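Local coordinates for conjugal transfer protein TRWB (Escherichia coli, PDB 1E9R) that probably couples DNA to the transfer channel during bacterial conjugation, as a ring-shaped hexameric P-loop NTPase resembling ring helicases and F1-ATPase, at residues L69-A74 with L94-R99; D50-H55 with L78-R83. All coordinates share one frame; numbering follows the deposited sequence.

Interaction 1 (L69-A74 with L94-R99)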
loop_
_atom_site.group_PDB
_atom_site.type_symbol
_atom_site.label_atom_id
_atom_site.label_comp_id
_atom_site.label_asym_id
_atom_site.label_seq_id
_atom_site.Cartn_x
_atom_site.Cartn_y
_atom_site.Cartn_z
ATOM N N LEU B 69 -18.830 -32.757 6.297
ATOM C CA LEU B 69 -18.712 -32.961 4.853
ATOM C C LEU B 69 -17.465 -33.740 4.488
ATOM O O LEU B 69 -17.529 -34.659 3.672
ATOM C CB LEU B 69 -18.718 -31.619 4.113
ATOM C CG LEU B 69 -18.897 -31.676 2.592
ATOM C CD1 LEU B 69 -19.337 -30.319 2.094
ATOM C CD2 LEU B 69 -17.613 -32.105 1.908
ATOM N N LEU B 70 -16.328 -33.369 5.072
ATOM C CA LEU B 70 -15.083 -34.082 4.795
ATOM C C LEU B 70 -15.165 -35.529 5.269
ATOM O O LEU B 70 -14.638 -36.428 4.611
ATOM C CB LEU B 70 -13.892 -33.408 5.474
ATOM C CG LEU B 70 -13.127 -32.402 4.622
ATOM C CD1 LEU B 70 -14.002 -31.179 4.379
ATOM C CD2 LEU B 70 -11.829 -32.025 5.326
ATOM N N ARG B 71 -15.819 -35.745 6.412
ATOM C CA ARG B 71 -15.975 -37.089 6.975
ATOM C C ARG B 71 -16.760 -37.961 5.988
ATOM O O ARG B 71 -16.370 -39.094 5.684
ATOM C CB ARG B 71 -16.709 -37.019 8.320
ATOM C CG ARG B 71 -16.407 -38.193 9.247
ATOM C CD ARG B 71 -17.076 -38.024 10.605
ATOM N NE ARG B 71 -16.642 -36.799 11.273
ATOM C CZ ARG B 71 -17.474 -35.884 11.766
ATOM N NH1 ARG B 71 -18.784 -36.064 11.661
ATOM N NH2 ARG B 71 -17.004 -34.789 12.357
ATOM N N GLU B 72 -17.861 -37.418 5.479
ATOM C CA GLU B 72 -18.688 -38.124 4.514
ATOM C C GLU B 72 -17.913 -38.481 3.247
ATOM O O GLU B 72 -17.998 -39.599 2.741
ATOM C CB GLU B 72 -19.888 -37.264 4.142
ATOM C CG GLU B 72 -20.562 -37.714 2.864
ATOM C CD GLU B 72 -21.810 -36.919 2.534
ATOM O OE1 GLU B 72 -22.338 -36.193 3.421
ATOM O OE2 GLU B 72 -22.261 -37.040 1.374
ATOM N N LEU B 73 -17.169 -37.516 2.728
ATOM C CA LEU B 73 -16.383 -37.730 1.527
ATOM C C LEU B 73 -15.341 -38.829 1.731
ATOM O O LEU B 73 -15.170 -39.702 0.882
ATOM C CB LEU B 73 -15.687 -36.431 1.132
ATOM C CG LEU B 73 -15.956 -35.925 -0.277
ATOM C CD1 LEU B 73 -15.265 -34.608 -0.457
ATOM C CD2 LEU B 73 -15.470 -36.923 -1.298
ATOM N N ALA B 74 -14.637 -38.778 2.859
ATOM C CA ALA B 74 -13.604 -39.767 3.173
ATOM C C ALA B 74 -14.218 -41.162 3.300
ATOM O O ALA B 74 -13.685 -42.147 2.771
ATOM C CB ALA B 74 -12.897 -39.381 4.470
ATOM N N LEU B 94 -9.516 -41.148 12.617
ATOM C CA LEU B 94 -8.737 -42.339 12.933
ATOM C C LEU B 94 -9.584 -43.248 13.815
ATOM O O LEU B 94 -9.613 -44.472 13.633
ATOM C CB LEU B 94 -7.457 -41.951 13.687
ATOM C CG LEU B 94 -6.714 -43.074 14.428
ATOM C CD1 LEU B 94 -6.155 -44.082 13.429
ATOM C CD2 LEU B 94 -5.601 -42.488 15.271
ATOM N N SER B 95 -10.278 -42.630 14.769
ATOM C CA SER B 95 -11.112 -43.363 15.696
ATOM C C SER B 95 -12.323 -44.003 15.029
ATOM O O SER B 95 -12.849 -44.996 15.523
ATOM C CB SER B 95 -11.564 -42.440 16.824
ATOM O OG SER B 95 -12.515 -41.505 16.361
ATOM N N LYS B 96 -12.766 -43.457 13.904
ATOM C CA LYS B 96 -13.927 -44.017 13.235
ATOM C C LYS B 96 -13.611 -44.818 11.994
ATOM O O LYS B 96 -14.343 -45.746 11.662
ATOM C CB LYS B 96 -14.923 -42.912 12.884
ATOM C CG LYS B 96 -15.597 -42.304 14.093
ATOM C CD LYS B 96 -16.337 -41.039 13.713
ATOM C CE LYS B 96 -16.896 -40.325 14.943
ATOM N NZ LYS B 96 -17.499 -39.005 14.574
ATOM N N PHE B 97 -12.526 -44.484 11.308
ATOM C CA PHE B 97 -12.189 -45.201 10.082
ATOM C C PHE B 97 -10.858 -45.938 10.098
ATOM O O PHE B 97 -10.499 -46.601 9.120
ATOM C CB PHE B 97 -12.207 -44.233 8.898
ATOM C CG PHE B 97 -13.474 -43.437 8.788
ATOM C CD1 PHE B 97 -14.707 -44.072 8.692
ATOM C CD2 PHE B 97 -13.434 -42.050 8.778
ATOM C CE1 PHE B 97 -15.878 -43.336 8.587
ATOM C CE2 PHE B 97 -14.599 -41.303 8.674
ATOM C CZ PHE B 97 -15.825 -41.950 8.578
ATOM N N GLY B 98 -10.134 -45.823 11.209
ATOM C CA GLY B 98 -8.840 -46.473 11.328
ATOM C C GLY B 98 -8.871 -47.992 11.406
ATOM O O GLY B 98 -9.453 -48.567 12.328
ATOM N N ARG B 99 -8.239 -48.639 10.431
ATOM C CA ARG B 99 -8.166 -50.094 10.390
ATOM C C ARG B 99 -6.798 -50.528 10.891
ATOM O O ARG B 99 -5.930 -49.698 11.155
ATOM C CB ARG B 99 -8.393 -50.613 8.970
ATOM C CG ARG B 99 -9.757 -50.258 8.400
ATOM C CD ARG B 99 -9.715 -50.317 6.878
ATOM N NE ARG B 99 -8.431 -49.831 6.363
ATOM C CZ ARG B 99 -8.171 -49.564 5.083
ATOM N NH1 ARG B 99 -9.109 -49.726 4.157
ATOM N NH2 ARG B 99 -6.964 -49.141 4.726
#
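Arg71 sits inside helix 66-79, while Lys96 and Phe97 lie at the end of helix 92-97. Residues 69-74 run as regular helix, with Leu73 N on Leu69 O at 3.0 Å. The other helix stops after Phe97. Gly98 leaves helical angles, and its N bonds Leu94 O at 2.8 Å. A side chain on Gly98 would run into that oxygen.

The Phe97 ring reaches helix 66-79 with one edge. Arg71 CG lies near the ring plane, 3.6 Å from Phe97 CE2 and 3.9 Å from Phe97 CZ. The two side chains cross at about a right angle. Arg71 turns CG away from its backbone N (chi1 -155°), then bends at chi3 (-59°). The methylene part thus meets the ring, and the guanidinium goes on to Lys96. Lys96 NZ stands over one guanidinium face, toward its rim, 4.1 Å from Arg71 NE. Within its own helix, Lys96 CB lies over the centre of one Phe97 face.

Asp92, just outside the two segments, is shared by the two cations. It forms a salt bridge with Arg71 NE and a long, weak ion pair with Lys96 NZ. With an alanine at Arg71, Asp92 would probably lose its salt bridge, and a gap would be likely to open beside the Phe97 edge. Arg71 also touches the probable Walker A loop, so one side chain combines apolar packing with a shared carboxylate beside a likely nucleotide site.

Interaction 2 (D50-H55 with L78-R83)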
loop_
_atom_site.group_PDB
_atom_site.type_symbol
_atom_site.label_atom_id
_atom_site.label_comp_id
_atom_site.label_asym_id
_atom_site.label_seq_id
_atom_site.Cartn_x
_atom_site.Cartn_y
_atom_site.Cartn_z
ATOM N N ASP B 50 -14.557 -37.212 -13.023
ATOM C CA ASP B 50 -13.551 -36.362 -13.650
ATOM C C ASP B 50 -13.229 -35.128 -12.810
ATOM O O ASP B 50 -12.252 -34.422 -13.072
ATOM C CB ASP B 50 -14.020 -35.933 -15.051
ATOM C CG ASP B 50 -15.293 -35.077 -15.018
ATOM O OD1 ASP B 50 -15.274 -33.970 -14.430
ATOM O OD2 ASP B 50 -16.325 -35.506 -15.585
ATOM N N ALA B 51 -14.053 -34.876 -11.798
ATOM C CA ALA B 51 -13.863 -33.735 -10.927
ATOM C C ALA B 51 -12.937 -34.086 -9.768
ATOM O O ALA B 51 -12.245 -33.222 -9.226
ATOM C CB ALA B 51 -15.202 -33.271 -10.402
ATOM N N GLU B 52 -12.917 -35.361 -9.396
ATOM C CA GLU B 52 -12.091 -35.821 -8.288
ATOM C C GLU B 52 -10.642 -35.333 -8.278
ATOM O O GLU B 52 -10.185 -34.770 -7.286
ATOM C CB GLU B 52 -12.112 -37.343 -8.229
ATOM C CG GLU B 52 -13.400 -37.900 -7.711
ATOM C CD GLU B 52 -13.409 -39.396 -7.763
ATOM O OE1 GLU B 52 -12.313 -39.992 -7.753
ATOM O OE2 GLU B 52 -14.509 -39.972 -7.809
ATOM N N PRO B 53 -9.897 -35.554 -9.372
ATOM C CA PRO B 53 -8.504 -35.110 -9.409
ATOM C C PRO B 53 -8.306 -33.620 -9.701
ATOM O O PRO B 53 -7.172 -33.168 -9.877
ATOM C CB PRO B 53 -7.891 -36.018 -10.466
ATOM C CG PRO B 53 -9.008 -36.188 -11.422
ATOM C CD PRO B 53 -10.205 -36.401 -10.537
ATOM N N ARG B 54 -9.404 -32.863 -9.752
ATOM C CA ARG B 54 -9.333 -31.419 -9.978
ATOM C C ARG B 54 -9.583 -30.688 -8.649
ATOM O O ARG B 54 -9.687 -29.466 -8.591
ATOM C CB ARG B 54 -10.314 -30.978 -11.077
ATOM C CG ARG B 54 -9.806 -31.314 -12.489
ATOM C CD ARG B 54 -10.669 -30.713 -13.625
ATOM N NE ARG B 54 -12.041 -31.241 -13.677
ATOM C CZ ARG B 54 -12.963 -30.876 -14.574
ATOM N NH1 ARG B 54 -12.670 -29.976 -15.505
ATOM N NH2 ARG B 54 -14.183 -31.411 -14.544
ATOM N N HIS B 55 -9.685 -31.478 -7.585
ATOM C CA HIS B 55 -9.818 -30.989 -6.217
ATOM C C HIS B 55 -11.072 -30.250 -5.787
ATOM O O HIS B 55 -11.818 -29.715 -6.607
ATOM C CB HIS B 55 -8.568 -30.168 -5.892
ATOM C CG HIS B 55 -7.320 -30.759 -6.468
ATOM N ND1 HIS B 55 -6.915 -32.047 -6.191
ATOM C CD2 HIS B 55 -6.456 -30.286 -7.399
ATOM C CE1 HIS B 55 -5.861 -32.344 -6.931
ATOM N NE2 HIS B 55 -5.563 -31.293 -7.673
ATOM N N LEU B 78 -13.641 -44.540 1.161
ATOM C CA LEU B 78 -13.126 -45.763 1.767
ATOM C C LEU B 78 -14.000 -46.929 1.340
ATOM O O LEU B 78 -13.515 -48.038 1.146
ATOM C CB LEU B 78 -13.136 -45.651 3.284
ATOM C CG LEU B 78 -12.113 -44.683 3.865
ATOM C CD1 LEU B 78 -12.474 -44.371 5.306
ATOM C CD2 LEU B 78 -10.722 -45.290 3.743
ATOM N N LEU B 79 -15.295 -46.675 1.205
ATOM C CA LEU B 79 -16.204 -47.721 0.768
ATOM C C LEU B 79 -15.810 -48.174 -0.631
ATOM O O LEU B 79 -16.012 -49.323 -0.996
ATOM C CB LEU B 79 -17.640 -47.209 0.739
ATOM C CG LEU B 79 -18.257 -46.874 2.089
ATOM C CD1 LEU B 79 -19.677 -46.446 1.861
ATOM C CD2 LEU B 79 -18.206 -48.074 3.022
ATOM N N ARG B 80 -15.252 -47.256 -1.411
ATOM C CA ARG B 80 -14.831 -47.557 -2.772
ATOM C C ARG B 80 -13.426 -48.171 -2.781
ATOM O O ARG B 80 -12.925 -48.599 -3.820
ATOM C CB ARG B 80 -14.876 -46.277 -3.614
ATOM C CG ARG B 80 -14.728 -46.506 -5.104
ATOM C CD ARG B 80 -14.933 -45.221 -5.891
ATOM N NE ARG B 80 -13.860 -44.259 -5.664
ATOM C CZ ARG B 80 -13.808 -43.054 -6.219
ATOM N NH1 ARG B 80 -14.772 -42.665 -7.035
ATOM N NH2 ARG B 80 -12.795 -42.242 -5.960
ATOM N N GLY B 81 -12.797 -48.205 -1.609
ATOM C CA GLY B 81 -11.470 -48.785 -1.478
ATOM C C GLY B 81 -10.311 -47.881 -1.846
ATOM O O GLY B 81 -9.219 -48.360 -2.143
ATOM N N ASP B 82 -10.532 -46.573 -1.824
ATOM C CA ASP B 82 -9.488 -45.614 -2.173
ATOM C C ASP B 82 -8.485 -45.422 -1.037
ATOM O O ASP B 82 -8.837 -45.543 0.137
ATOM C CB ASP B 82 -10.128 -44.259 -2.503
ATOM C CG ASP B 82 -10.853 -44.259 -3.833
ATOM O OD1 ASP B 82 -11.518 -45.262 -4.165
ATOM O OD2 ASP B 82 -10.766 -43.245 -4.551
ATOM N N ARG B 83 -7.234 -45.139 -1.390
ATOM C CA ARG B 83 -6.211 -44.870 -0.380
ATOM C C ARG B 83 -6.239 -43.367 -0.098
ATOM O O ARG B 83 -6.522 -42.566 -0.995
ATOM C CB ARG B 83 -4.811 -45.247 -0.876
ATOM C CG ARG B 83 -4.512 -46.729 -0.913
ATOM C CD ARG B 83 -3.036 -46.971 -1.223
ATOM N NE ARG B 83 -2.167 -46.761 -0.065
ATOM C CZ ARG B 83 -0.847 -46.619 -0.148
ATOM N NH1 ARG B 83 -0.250 -46.654 -1.334
ATOM N NH2 ARG B 83 -0.114 -46.468 0.950
#
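Glu52 and Arg80 approach from opposite directions and meet end-on. The two terminal nitrogens of Arg80 each take one carboxylate oxygen. Arg80 NH1 reaches Glu52 OE2 at 2.8 Å, in the guanidinium plane and on the syn side of the oxygen. Arg80 NH2 reaches Glu52 OE1 at 2.9 Å, but meets it from above the carboxylate plane, 40° out. The pairing is therefore not flat: the two planes are 39° apart. The backbones stay well separated, with Glu52 CA and Asp82 CA 11.8 Å apart.

Arg80 bends at chi3 (68°), which presents its NE side to Asp82. Arg80 grips that carboxylate side-on with NE and NH2. Arg80 NE bonds Asp82 OD1 at 3.0 Å, and Arg80 NH2 bonds Asp82 OD2 at 2.7 Å. Both oxygens are met on the syn side, though well out of the carboxylate plane. Helix 66-79, which follows the probable P-loop, closes in a Schellman motif, with Gly81 supplying the positive phi. The chain then enters strand 83-89. Residues 52-54 form a 3-10 turn leading to strand 56-59.

The two carboxylates come near each other, with Glu52 OE1 4.8 Å from Asp82 OD2. The arginine between them probably offsets their charges. Glu52 OE1 has a further salt bridge to Arg310 NE. Asp82 OD2 also accepts from Trp282 NE1, while Arg80 NH1 donates to Lys38 O.

In the fold
Both interactions draw on helix 66-79, and both are partly buried. Their centres are 14 Å apart. They meet directly where Phe97 CB packs on Leu78 CD1 at 3.6 Å. Interaction 1 works from the body of the helix and joins it to helix 92-97, beyond strand 83-89. Interaction 2 works from the turn after the helix and ties it to the lead-in of strand 56-59. The chemistry differs accordingly. In interaction 1 the contact is an aromatic edge and two like charges, with the acid supplied from outside the segments. In interaction 2 opposite charges pair directly between the segments.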